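Local atomic coordinates of uncharacterized protein (Legionella pneumophila subsp. pneumophila str. Philadelphia 1, PDB entry 4R0G), a protein that acts as a guanine-nucleotide exchange factor for the small GTPases Rab5, Rab21 and Rab22, probably through its VPS9-like domain. Residues K63-Y68 with D144-W149; E176-L181 with E235-F240; W51-F56 with H107-K112. All coordinates share one frame; numbering follows the deposited sequence.

Contact 1: K63-Y68 with D144-W149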
loop_
_atom_site.group_PDB
_atom_site.type_symbol
_atom_site.label_atom_id
_atom_site.label_comp_id
_atom_site.label_asym_id
_atom_site.label_seq_id
_atom_site.Cartn_x
_atom_site.Cartn_y
_atom_site.Cartn_z
ATOM N N LYS A 63 -19.971 11.939 -3.107
ATOM C CA LYS A 63 -18.949 12.181 -2.103
ATOM C C LYS A 63 -18.208 10.886 -1.883
ATOM O O LYS A 63 -16.991 10.867 -1.692
ATOM C CB LYS A 63 -19.554 12.731 -0.802
ATOM C CG LYS A 63 -19.553 14.234 -0.765
ATOM C CD LYS A 63 -20.668 14.789 0.102
ATOM C CE LYS A 63 -20.941 16.267 -0.232
ATOM N NZ LYS A 63 -22.013 16.868 0.642
ATOM N N PHE A 64 -18.938 9.791 -1.952
ATOM C CA PHE A 64 -18.304 8.506 -1.766
ATOM C C PHE A 64 -17.344 8.275 -2.939
ATOM O O PHE A 64 -16.334 7.566 -2.804
ATOM C CB PHE A 64 -19.358 7.402 -1.648
ATOM C CG PHE A 64 -18.780 6.049 -1.465
ATOM C CD1 PHE A 64 -18.234 5.679 -0.241
ATOM C CD2 PHE A 64 -18.749 5.134 -2.529
ATOM C CE1 PHE A 64 -17.683 4.422 -0.063
ATOM C CE2 PHE A 64 -18.195 3.856 -2.360
ATOM C CZ PHE A 64 -17.660 3.508 -1.130
ATOM N N ALA A 65 -17.642 8.906 -4.080
ATOM C CA ALA A 65 -16.773 8.785 -5.250
ATOM C C ALA A 65 -15.416 9.399 -4.928
ATOM O O ALA A 65 -14.363 8.818 -5.256
ATOM C CB ALA A 65 -17.377 9.435 -6.462
ATOM N N ILE A 66 -15.436 10.564 -4.276
ATOM C CA ILE A 66 -14.187 11.202 -3.870
ATOM C C ILE A 66 -13.360 10.201 -3.057
ATOM O O ILE A 66 -12.207 9.897 -3.416
ATOM C CB ILE A 66 -14.419 12.471 -3.047
ATOM C CG1 ILE A 66 -15.330 13.440 -3.798
ATOM C CG2 ILE A 66 -13.128 13.148 -2.778
ATOM C CD1 ILE A 66 -16.054 14.402 -2.876
ATOM N N LEU A 67 -13.978 9.647 -2.009
ATOM C CA LEU A 67 -13.309 8.688 -1.142
ATOM C C LEU A 67 -12.633 7.581 -1.960
ATOM O O LEU A 67 -11.458 7.294 -1.781
ATOM C CB LEU A 67 -14.308 8.096 -0.147
ATOM C CG LEU A 67 -13.808 7.702 1.260
ATOM C CD1 LEU A 67 -14.602 6.526 1.812
ATOM C CD2 LEU A 67 -12.328 7.381 1.313
ATOM N N TYR A 68 -13.373 6.992 -2.885
ATOM C CA TYR A 68 -12.851 5.929 -3.731
ATOM C C TYR A 68 -11.673 6.382 -4.572
ATOM O O TYR A 68 -10.642 5.708 -4.640
ATOM C CB TYR A 68 -13.934 5.450 -4.682
ATOM C CG TYR A 68 -13.779 4.004 -5.016
ATOM C CD1 TYR A 68 -14.409 3.041 -4.249
ATOM C CD2 TYR A 68 -12.983 3.588 -6.086
ATOM C CE1 TYR A 68 -14.268 1.693 -4.546
ATOM C CE2 TYR A 68 -12.826 2.237 -6.384
ATOM C CZ TYR A 68 -13.477 1.299 -5.613
ATOM O OH TYR A 68 -13.358 -0.038 -5.882
ATOM N N ASP A 144 -21.317 1.328 -13.713
ATOM C CA ASP A 144 -20.765 2.142 -14.773
ATOM C C ASP A 144 -20.912 3.598 -14.384
ATOM O O ASP A 144 -19.918 4.313 -14.311
ATOM C CB ASP A 144 -21.446 1.837 -16.113
ATOM C CG ASP A 144 -20.930 0.544 -16.749
ATOM O OD1 ASP A 144 -19.778 0.146 -16.451
ATOM O OD2 ASP A 144 -21.675 -0.071 -17.552
ATOM N N LYS A 145 -22.147 3.996 -14.077
ATOM C CA LYS A 145 -22.530 5.374 -13.691
ATOM C C LYS A 145 -21.632 5.904 -12.576
ATOM O O LYS A 145 -21.316 7.099 -12.521
ATOM C CB LYS A 145 -24.016 5.416 -13.255
ATOM C CG LYS A 145 -24.748 6.748 -13.369
ATOM C CD LYS A 145 -26.281 6.569 -13.086
ATOM C CE LYS A 145 -26.756 7.193 -11.743
ATOM N NZ LYS A 145 -28.057 6.671 -11.121
ATOM N N PHE A 146 -21.205 4.991 -11.708
ATOM C CA PHE A 146 -20.383 5.319 -10.548
ATOM C C PHE A 146 -18.927 5.531 -10.915
ATOM O O PHE A 146 -18.351 6.573 -10.637
ATOM C CB PHE A 146 -20.509 4.231 -9.492
ATOM C CG PHE A 146 -19.600 4.407 -8.319
ATOM C CD1 PHE A 146 -19.825 5.401 -7.400
ATOM C CD2 PHE A 146 -18.543 3.547 -8.116
ATOM C CE1 PHE A 146 -18.994 5.560 -6.307
ATOM C CE2 PHE A 146 -17.718 3.694 -7.028
ATOM C CZ PHE A 146 -17.943 4.709 -6.122
ATOM N N PHE A 147 -18.312 4.513 -11.488
ATOM C CA PHE A 147 -16.894 4.584 -11.805
ATOM C C PHE A 147 -16.549 5.763 -12.711
ATOM O O PHE A 147 -15.457 6.333 -12.614
ATOM C CB PHE A 147 -16.428 3.255 -12.374
ATOM C CG PHE A 147 -16.334 2.173 -11.344
ATOM C CD1 PHE A 147 -15.706 2.420 -10.117
ATOM C CD2 PHE A 147 -16.887 0.914 -11.572
ATOM C CE1 PHE A 147 -15.601 1.410 -9.117
ATOM C CE2 PHE A 147 -16.799 -0.101 -10.592
ATOM C CZ PHE A 147 -16.153 0.153 -9.357
ATOM N N THR A 148 -17.499 6.157 -13.555
ATOM C CA THR A 148 -17.353 7.379 -14.348
ATOM C C THR A 148 -17.247 8.607 -13.429
ATOM O O THR A 148 -16.354 9.445 -13.585
ATOM C CB THR A 148 -18.520 7.555 -15.329
ATOM O OG1 THR A 148 -19.723 7.704 -14.575
ATOM C CG2 THR A 148 -18.647 6.340 -16.252
ATOM N N TRP A 149 -18.166 8.719 -12.477
ATOM C CA TRP A 149 -18.058 9.759 -11.459
ATOM C C TRP A 149 -16.734 9.715 -10.679
ATOM O O TRP A 149 -16.287 10.731 -10.136
ATOM C CB TRP A 149 -19.242 9.691 -10.496
ATOM C CG TRP A 149 -20.512 10.042 -11.168
ATOM C CD1 TRP A 149 -20.641 10.670 -12.367
ATOM C CD2 TRP A 149 -21.846 9.796 -10.690
ATOM N NE1 TRP A 149 -21.971 10.834 -12.671
ATOM C CE2 TRP A 149 -22.734 10.307 -11.661
ATOM C CE3 TRP A 149 -22.373 9.194 -9.538
ATOM C CZ2 TRP A 149 -24.120 10.223 -11.524
ATOM C CZ3 TRP A 149 -23.746 9.114 -9.404
ATOM C CH2 TRP A 149 -24.602 9.623 -10.394
#
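Phe146 of helix 132-151 touches Phe64, Ala65 and Tyr68 on one turn of helix 58-71, and most of the contact turns on this one ring. Its CG stands anti to the backbone N (chi1 174°), which carries the ring across the gap although the CB does not itself point at the other helix. Phe146 CZ comes within 3.7 Å of Phe64 CD2, the two rings meeting rim to rim with neither lying over the other. Next to it, Phe146 CE1 lies 4.2 Å from Ala65 CB. On Tyr68 the meeting is of another kind: the edge of Phe146 is presented to the face of the tyrosine in a T-shaped pair, planes 83° apart and ring centroids 5.8 Å apart.

Phe147 completes the aromatic cluster. It too turns an edge to the Tyr68 face, but offset, with Phe147 CE1 4.0 Å from Tyr68 CE2. Ala65 marks the closest backbone approach, its CA 6.4 Å from that of Trp149. Its methyl points at the partner helix, and the carbonyl O of Trp149 lies 4.0 Å from Ala65 CB, while the indole leads away to a cation-pi contact with Lys62. The axes of the two short segments cross at -64° and come no closer than 9.5 Å.

Leu93 and Ile61 also pack against Phe146, and Phe20 and Ile89 against Phe64, so the cluster joins the two helices to helices 17-20 and 80-101 of the VPS9-like domain. No hydrogen bond or salt bridge spans the segments. The example illustrates how helices can be joined by dispersion and by the weak electrostatics of ring edges on ring faces, with a small alanine at the point where the backbones come nearest.

Contact 2: E176-L181 with E235-F240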
loop_
_atom_site.group_PDB
_atom_site.type_symbol
_atom_site.label_atom_id
_atom_site.label_comp_id
_atom_site.label_asym_id
_atom_site.label_seq_id
_atom_site.Cartn_x
_atom_site.Cartn_y
_atom_site.Cartn_z
ATOM N N GLU A 176 2.678 0.089 12.865
ATOM C CA GLU A 176 2.497 -1.347 12.778
ATOM C C GLU A 176 3.854 -1.980 12.395
ATOM O O GLU A 176 4.247 -3.027 12.918
ATOM C CB GLU A 176 1.370 -1.668 11.775
ATOM C CG GLU A 176 0.337 -2.671 12.255
ATOM C CD GLU A 176 -0.566 -2.169 13.395
ATOM O OE1 GLU A 176 -1.423 -1.279 13.148
ATOM O OE2 GLU A 176 -0.445 -2.697 14.536
ATOM N N ASP A 177 4.591 -1.313 11.514
ATOM C CA ASP A 177 5.845 -1.858 11.017
ATOM C C ASP A 177 6.945 -1.766 12.066
ATOM O O ASP A 177 7.826 -2.632 12.145
ATOM C CB ASP A 177 6.258 -1.185 9.695
ATOM C CG ASP A 177 5.424 -1.673 8.498
ATOM O OD1 ASP A 177 4.964 -2.832 8.537
ATOM O OD2 ASP A 177 5.218 -0.919 7.514
ATOM N N TYR A 178 6.886 -0.721 12.881
ATOM C CA TYR A 178 7.760 -0.628 14.035
ATOM C C TYR A 178 7.466 -1.818 14.921
ATOM O O TYR A 178 8.370 -2.556 15.294
ATOM C CB TYR A 178 7.472 0.668 14.776
ATOM C CG TYR A 178 8.287 0.934 16.029
ATOM C CD1 TYR A 178 9.372 0.139 16.381
ATOM C CD2 TYR A 178 7.960 1.999 16.858
ATOM C CE1 TYR A 178 10.101 0.394 17.534
ATOM C CE2 TYR A 178 8.679 2.265 18.008
ATOM C CZ TYR A 178 9.745 1.462 18.345
ATOM O OH TYR A 178 10.455 1.743 19.489
ATOM N N LEU A 179 6.189 -2.019 15.226
ATOM C CA LEU A 179 5.782 -3.085 16.131
ATOM C C LEU A 179 6.359 -4.445 15.765
ATOM O O LEU A 179 7.064 -5.045 16.572
ATOM C CB LEU A 179 4.263 -3.183 16.192
ATOM C CG LEU A 179 3.730 -4.130 17.282
ATOM C CD1 LEU A 179 4.681 -4.190 18.488
ATOM C CD2 LEU A 179 2.307 -3.724 17.724
ATOM N N SER A 180 6.100 -4.921 14.552
ATOM C CA SER A 180 6.553 -6.269 14.183
ATOM C C SER A 180 8.069 -6.390 14.172
ATOM O O SER A 180 8.597 -7.450 14.504
ATOM C CB SER A 180 5.948 -6.758 12.849
ATOM O OG SER A 180 6.081 -5.784 11.843
ATOM N N LEU A 181 8.759 -5.321 13.776
ATOM C CA LEU A 181 10.219 -5.332 13.783
ATOM C C LEU A 181 10.790 -5.448 15.220
ATOM O O LEU A 181 11.744 -6.190 15.462
ATOM C CB LEU A 181 10.796 -4.116 13.040
ATOM C CG LEU A 181 10.786 -4.060 11.503
ATOM C CD1 LEU A 181 11.517 -2.826 10.994
ATOM C CD2 LEU A 181 11.396 -5.306 10.863
ATOM N N GLU A 235 19.232 0.829 17.848
ATOM C CA GLU A 235 19.587 1.842 16.856
ATOM C C GLU A 235 18.466 2.004 15.834
ATOM O O GLU A 235 18.010 3.119 15.562
ATOM C CB GLU A 235 20.911 1.507 16.157
ATOM C CG GLU A 235 22.154 1.750 17.002
ATOM C CD GLU A 235 23.436 1.878 16.159
ATOM O OE1 GLU A 235 23.531 2.845 15.363
ATOM O OE2 GLU A 235 24.344 1.014 16.292
ATOM N N PHE A 236 18.014 0.875 15.294
ATOM C CA PHE A 236 16.951 0.869 14.306
ATOM C C PHE A 236 15.639 1.458 14.822
ATOM O O PHE A 236 14.946 2.135 14.068
ATOM C CB PHE A 236 16.734 -0.538 13.742
ATOM C CG PHE A 236 15.953 -1.449 14.642
ATOM C CD1 PHE A 236 16.599 -2.223 15.588
ATOM C CD2 PHE A 236 14.572 -1.557 14.523
ATOM C CE1 PHE A 236 15.887 -3.075 16.415
ATOM C CE2 PHE A 236 13.862 -2.407 15.345
ATOM C CZ PHE A 236 14.523 -3.164 16.295
ATOM N N GLU A 237 15.297 1.217 16.089
ATOM C CA GLU A 237 14.067 1.792 16.630
ATOM C C GLU A 237 14.055 3.323 16.471
ATOM O O GLU A 237 12.997 3.899 16.252
ATOM C CB GLU A 237 13.849 1.413 18.105
ATOM C CG GLU A 237 13.687 -0.079 18.418
ATOM C CD GLU A 237 13.550 -0.357 19.936
ATOM O OE1 GLU A 237 12.460 -0.124 20.520
ATOM O OE2 GLU A 237 14.549 -0.799 20.551
ATOM N N GLU A 238 15.230 3.960 16.555
ATOM C CA GLU A 238 15.359 5.431 16.604
ATOM C C GLU A 238 14.774 6.138 15.388
ATOM O O GLU A 238 14.176 7.215 15.502
ATOM C CB GLU A 238 16.830 5.875 16.746
ATOM C CG GLU A 238 17.515 5.613 18.088
ATOM C CD GLU A 238 18.896 6.285 18.205
ATOM O OE1 GLU A 238 19.152 7.286 17.492
ATOM O OE2 GLU A 238 19.719 5.806 19.021
ATOM N N GLU A 239 14.979 5.552 14.217
ATOM C CA GLU A 239 14.470 6.169 13.001
ATOM C C GLU A 239 12.959 6.243 13.105
ATOM O O GLU A 239 12.362 7.292 12.842
ATOM C CB GLU A 239 14.897 5.387 11.753
ATOM C CG GLU A 239 14.590 6.103 10.439
ATOM C CD GLU A 239 15.257 7.480 10.329
ATOM O OE1 GLU A 239 16.417 7.627 10.794
ATOM O OE2 GLU A 239 14.614 8.410 9.778
ATOM N N PHE A 240 12.355 5.135 13.531
ATOM C CA PHE A 240 10.917 5.091 13.778
ATOM C C PHE A 240 10.448 6.156 14.757
ATOM O O PHE A 240 9.571 6.944 14.418
ATOM C CB PHE A 240 10.481 3.710 14.264
ATOM C CG PHE A 240 10.534 2.655 13.204
ATOM C CD1 PHE A 240 9.671 2.699 12.131
ATOM C CD2 PHE A 240 11.443 1.612 13.285
ATOM C CE1 PHE A 240 9.714 1.720 11.153
ATOM C CE2 PHE A 240 11.490 0.626 12.307
ATOM C CZ PHE A 240 10.628 0.682 11.243
#
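Tyr178 OH donates a hydrogen bond to Glu237 OE1 at 2.9 Å, approaching the carboxylate oxygen on its anti side and 19° out of the carboxylate plane. Tyr178 CG lies anti to the backbone N (chi1 179°), which sends the ring across to Glu237. The other oxygen of the same group, OE2, is held by a salt bridge to Arg196 and by the backbone N of Ala234. Three partners therefore fix the rotation of a buried acid, and the arginine would be expected to favour its charged form.

Away from this polar end the contact is aromatic and aliphatic. The rings of Tyr178 and Phe240 are nearly parallel, 5° apart, yet slid so far that they barely overlap. Each instead receives a C-H group over its face: Tyr178 CA sits 4.1 Å from the Phe240 centroid, and Phe240 CB 4.1 Å from the Tyr178 centroid. Leu181 CD1 lies at the edge of the Phe240 ring, 3.6 Å from Phe240 CZ. Leu181 CB meets Phe236 CE2 at 4.2 Å.

The two segments run antiparallel within the helical bundle domain. Asp177 turns its carboxylate outward to the backbone N atoms of Glu74 and Ser75 of the second subunit. Inside the bundle, Tyr178 also packs on Val200 and Leu228, so its ring lies where helices 155-183, 193-208, 215-229 and 235-244 meet.

Contact 3: W51-F56 with H107-K112; sequences WLNNGF and HYITSK
Leu52 and Tyr108 lie side by side where the last turn of helix 40-53 meets the loop between helices 80-101 and 116-126, a helix-end to loop junction of the VPS9-like domain. The leucine touches with Leu52 CD1, 3.9 Å from Tyr108 CB, and the two side chains point the same way. One residue on, Asn53 and Ile109 bring the backbones nearest, their CA atoms 5.5 Å apart.

Asn53 supplies the polar link. With CG anti to its own carbonyl carbon (chi1 -64°), Asn53 extends OD1 to the loop, where Thr110 N donates a weak hydrogen bond of 3.4 Å to it, bent to 141° at the hydrogen. Ile109 packs beside this bond, and Ile109 CG1 also rests 3.7 Å from the carbonyl O of Leu52. The junction thus combines one weak polar tie with aliphatic contacts at the last turn of the helix.

A second shell sets both partners. The Tyr108 ring stacks on Tyr99, which Leu52 also touches, and it packs on Met123 of helix 116-126, while Asn126 of that helix holds the carbonyl O of His107. Within the loop, Lys112 N makes a weak bond to Thr110 OG1 at 3.3 Å. On the helix side, Trp51 NE1 is hydrogen-bonded to Asp60 OD2, and Asn54 O to Arg13 NH2. The chain leaves the helix at Asn54 and turns through Gly55, whose positive phi suits a glycine, and the turn is closed by a weak bond from Phe56 N to Trp51 O at 3.0 Å.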
loop_
_atom_site.group_PDB
_atom_site.type_symbol
_atom_site.label_atom_id
_atom_site.label_comp_id
_atom_site.label_asym_id
_atom_site.label_seq_id
_atom_site.Cartn_x
_atom_site.Cartn_y
_atom_site.Cartn_z
ATOM N N TRP A 51 -28.483 2.260 5.028
ATOM C CA TRP A 51 -28.216 3.432 4.242
ATOM C C TRP A 51 -29.512 3.915 3.588
ATOM O O TRP A 51 -29.676 5.102 3.318
ATOM C CB TRP A 51 -27.170 3.048 3.202
ATOM C CG TRP A 51 -26.398 4.162 2.654
ATOM C CD1 TRP A 51 -26.679 5.495 2.756
ATOM C CD2 TRP A 51 -25.196 4.057 1.875
ATOM N NE1 TRP A 51 -25.720 6.226 2.094
ATOM C CE2 TRP A 51 -24.798 5.372 1.548
ATOM C CE3 TRP A 51 -24.423 2.975 1.415
ATOM C CZ2 TRP A 51 -23.648 5.638 0.781
ATOM C CZ3 TRP A 51 -23.284 3.241 0.647
ATOM C CH2 TRP A 51 -22.908 4.559 0.344
ATOM N N LEU A 52 -30.423 2.987 3.317
ATOM C CA LEU A 52 -31.680 3.331 2.669
ATOM C C LEU A 52 -32.651 4.012 3.640
ATOM O O LEU A 52 -33.472 4.847 3.241
ATOM C CB LEU A 52 -32.312 2.089 2.016
ATOM C CG LEU A 52 -31.651 1.595 0.718
ATOM C CD1 LEU A 52 -32.359 0.395 0.126
ATOM C CD2 LEU A 52 -31.572 2.710 -0.321
ATOM N N ASN A 53 -32.554 3.653 4.913
ATOM C CA ASN A 53 -33.325 4.327 5.945
ATOM C C ASN A 53 -32.718 5.642 6.442
ATOM O O ASN A 53 -33.362 6.450 7.109
ATOM C CB ASN A 53 -33.566 3.374 7.105
ATOM C CG ASN A 53 -34.408 2.210 6.689
ATOM O OD1 ASN A 53 -35.450 2.390 6.081
ATOM N ND2 ASN A 53 -33.941 1.010 6.959
ATOM N N ASN A 54 -31.455 5.831 6.151
ATOM C CA ASN A 54 -30.766 7.027 6.562
ATOM C C ASN A 54 -30.592 8.056 5.480
ATOM O O ASN A 54 -29.700 8.891 5.518
ATOM C CB ASN A 54 -29.594 6.749 7.501
ATOM C CG ASN A 54 -30.077 6.224 8.861
ATOM O OD1 ASN A 54 -30.124 6.970 9.857
ATOM N ND2 ASN A 54 -30.477 4.939 8.894
ATOM N N GLY A 55 -31.421 7.908 4.457
ATOM C CA GLY A 55 -31.576 8.938 3.446
ATOM C C GLY A 55 -30.537 8.862 2.356
ATOM O O GLY A 55 -29.936 9.879 1.958
ATOM N N PHE A 56 -30.325 7.637 1.876
ATOM C CA PHE A 56 -29.456 7.416 0.732
ATOM C C PHE A 56 -29.861 8.370 -0.412
ATOM O O PHE A 56 -31.046 8.604 -0.668
ATOM C CB PHE A 56 -29.503 5.950 0.276
ATOM C CG PHE A 56 -28.591 5.664 -0.872
ATOM C CD1 PHE A 56 -27.217 5.628 -0.694
ATOM C CD2 PHE A 56 -29.095 5.460 -2.142
ATOM C CE1 PHE A 56 -26.350 5.389 -1.788
ATOM C CE2 PHE A 56 -28.249 5.220 -3.224
ATOM C CZ PHE A 56 -26.876 5.186 -3.049
ATOM N N HIS A 107 -39.853 -0.513 0.011
ATOM C CA HIS A 107 -40.044 -1.804 0.638
ATOM C C HIS A 107 -38.953 -2.019 1.652
ATOM O O HIS A 107 -39.022 -2.960 2.444
ATOM C CB HIS A 107 -40.038 -2.955 -0.377
ATOM C CG HIS A 107 -40.884 -2.706 -1.590
ATOM N ND1 HIS A 107 -40.459 -1.935 -2.654
ATOM C CD2 HIS A 107 -42.125 -3.143 -1.913
ATOM C CE1 HIS A 107 -41.406 -1.900 -3.576
ATOM N NE2 HIS A 107 -42.425 -2.626 -3.150
ATOM N N TYR A 108 -37.909 -1.193 1.588
ATOM C CA TYR A 108 -36.825 -1.288 2.566
ATOM C C TYR A 108 -36.956 -0.319 3.750
ATOM O O TYR A 108 -36.311 -0.513 4.785
ATOM C CB TYR A 108 -35.460 -1.174 1.848
ATOM C CG TYR A 108 -35.225 -2.294 0.835
ATOM C CD1 TYR A 108 -34.600 -3.487 1.215
ATOM C CD2 TYR A 108 -35.651 -2.164 -0.496
ATOM C CE1 TYR A 108 -34.393 -4.509 0.305
ATOM C CE2 TYR A 108 -35.460 -3.180 -1.410
ATOM C CZ TYR A 108 -34.831 -4.358 -1.011
ATOM O OH TYR A 108 -34.636 -5.378 -1.930
ATOM N N ILE A 109 -37.847 0.666 3.623
ATOM C CA ILE A 109 -37.957 1.748 4.612
ATOM C C ILE A 109 -39.019 1.547 5.693
ATOM O O ILE A 109 -40.208 1.431 5.379
ATOM C CB ILE A 109 -38.189 3.114 3.957
ATOM C CG1 ILE A 109 -36.922 3.575 3.250
ATOM C CG2 ILE A 109 -38.540 4.137 5.007
ATOM C CD1 ILE A 109 -37.130 4.769 2.307
ATOM N N THR A 110 -38.566 1.479 6.949
ATOM C CA THR A 110 -39.430 1.388 8.132
ATOM C C THR A 110 -38.797 2.071 9.352
ATOM O O THR A 110 -37.564 2.034 9.536
ATOM C CB THR A 110 -39.651 -0.053 8.600
ATOM O OG1 THR A 110 -38.583 -0.414 9.483
ATOM C CG2 THR A 110 -39.702 -1.030 7.427
ATOM N N SER A 111 -39.659 2.638 10.202
ATOM C CA SER A 111 -39.263 3.230 11.484
ATOM C C SER A 111 -39.119 2.180 12.584
ATOM O O SER A 111 -38.593 2.474 13.656
ATOM C CB SER A 111 -40.275 4.283 11.943
ATOM O OG SER A 111 -40.892 4.923 10.840
ATOM N N LYS A 112 -39.601 0.964 12.333
ATOM C CA LYS A 112 -39.559 -0.076 13.352
ATOM C C LYS A 112 -38.113 -0.488 13.544
ATOM O O LYS A 112 -37.470 -0.932 12.593
ATOM C CB LYS A 112 -40.396 -1.297 12.936
ATOM C CG LYS A 112 -40.525 -2.350 14.049
ATOM C CD LYS A 112 -41.090 -3.678 13.541
ATOM C CE LYS A 112 -42.082 -3.476 12.383
ATOM N NZ LYS A 112 -42.499 -4.797 11.828
#

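In the fold
Contacts 1 and 3 belong to the VPS9-like domain and alternate along the chain, in the order 51-56, 63-68, 107-112, 144-149. Their centres are about 22 Å apart and their nearest atoms about 5 Å, without touching. Ile89 of helix 80-101 bridges them, meeting Phe64 of contact 1 and Trp51 beside contact 3, while Arg13 is hydrogen-bonded to both, its carbonyl O to Lys63 NZ and its NH2 to Asn54 O. Contact 2 lies in the helical bundle domain across the chain's centre, with its centre about 37 Å from that of contact 1 and about 47 Å from that of contact 3. Helices 132-151 and 155-183, consecutive in the chain, connect contact 1 to contact 2.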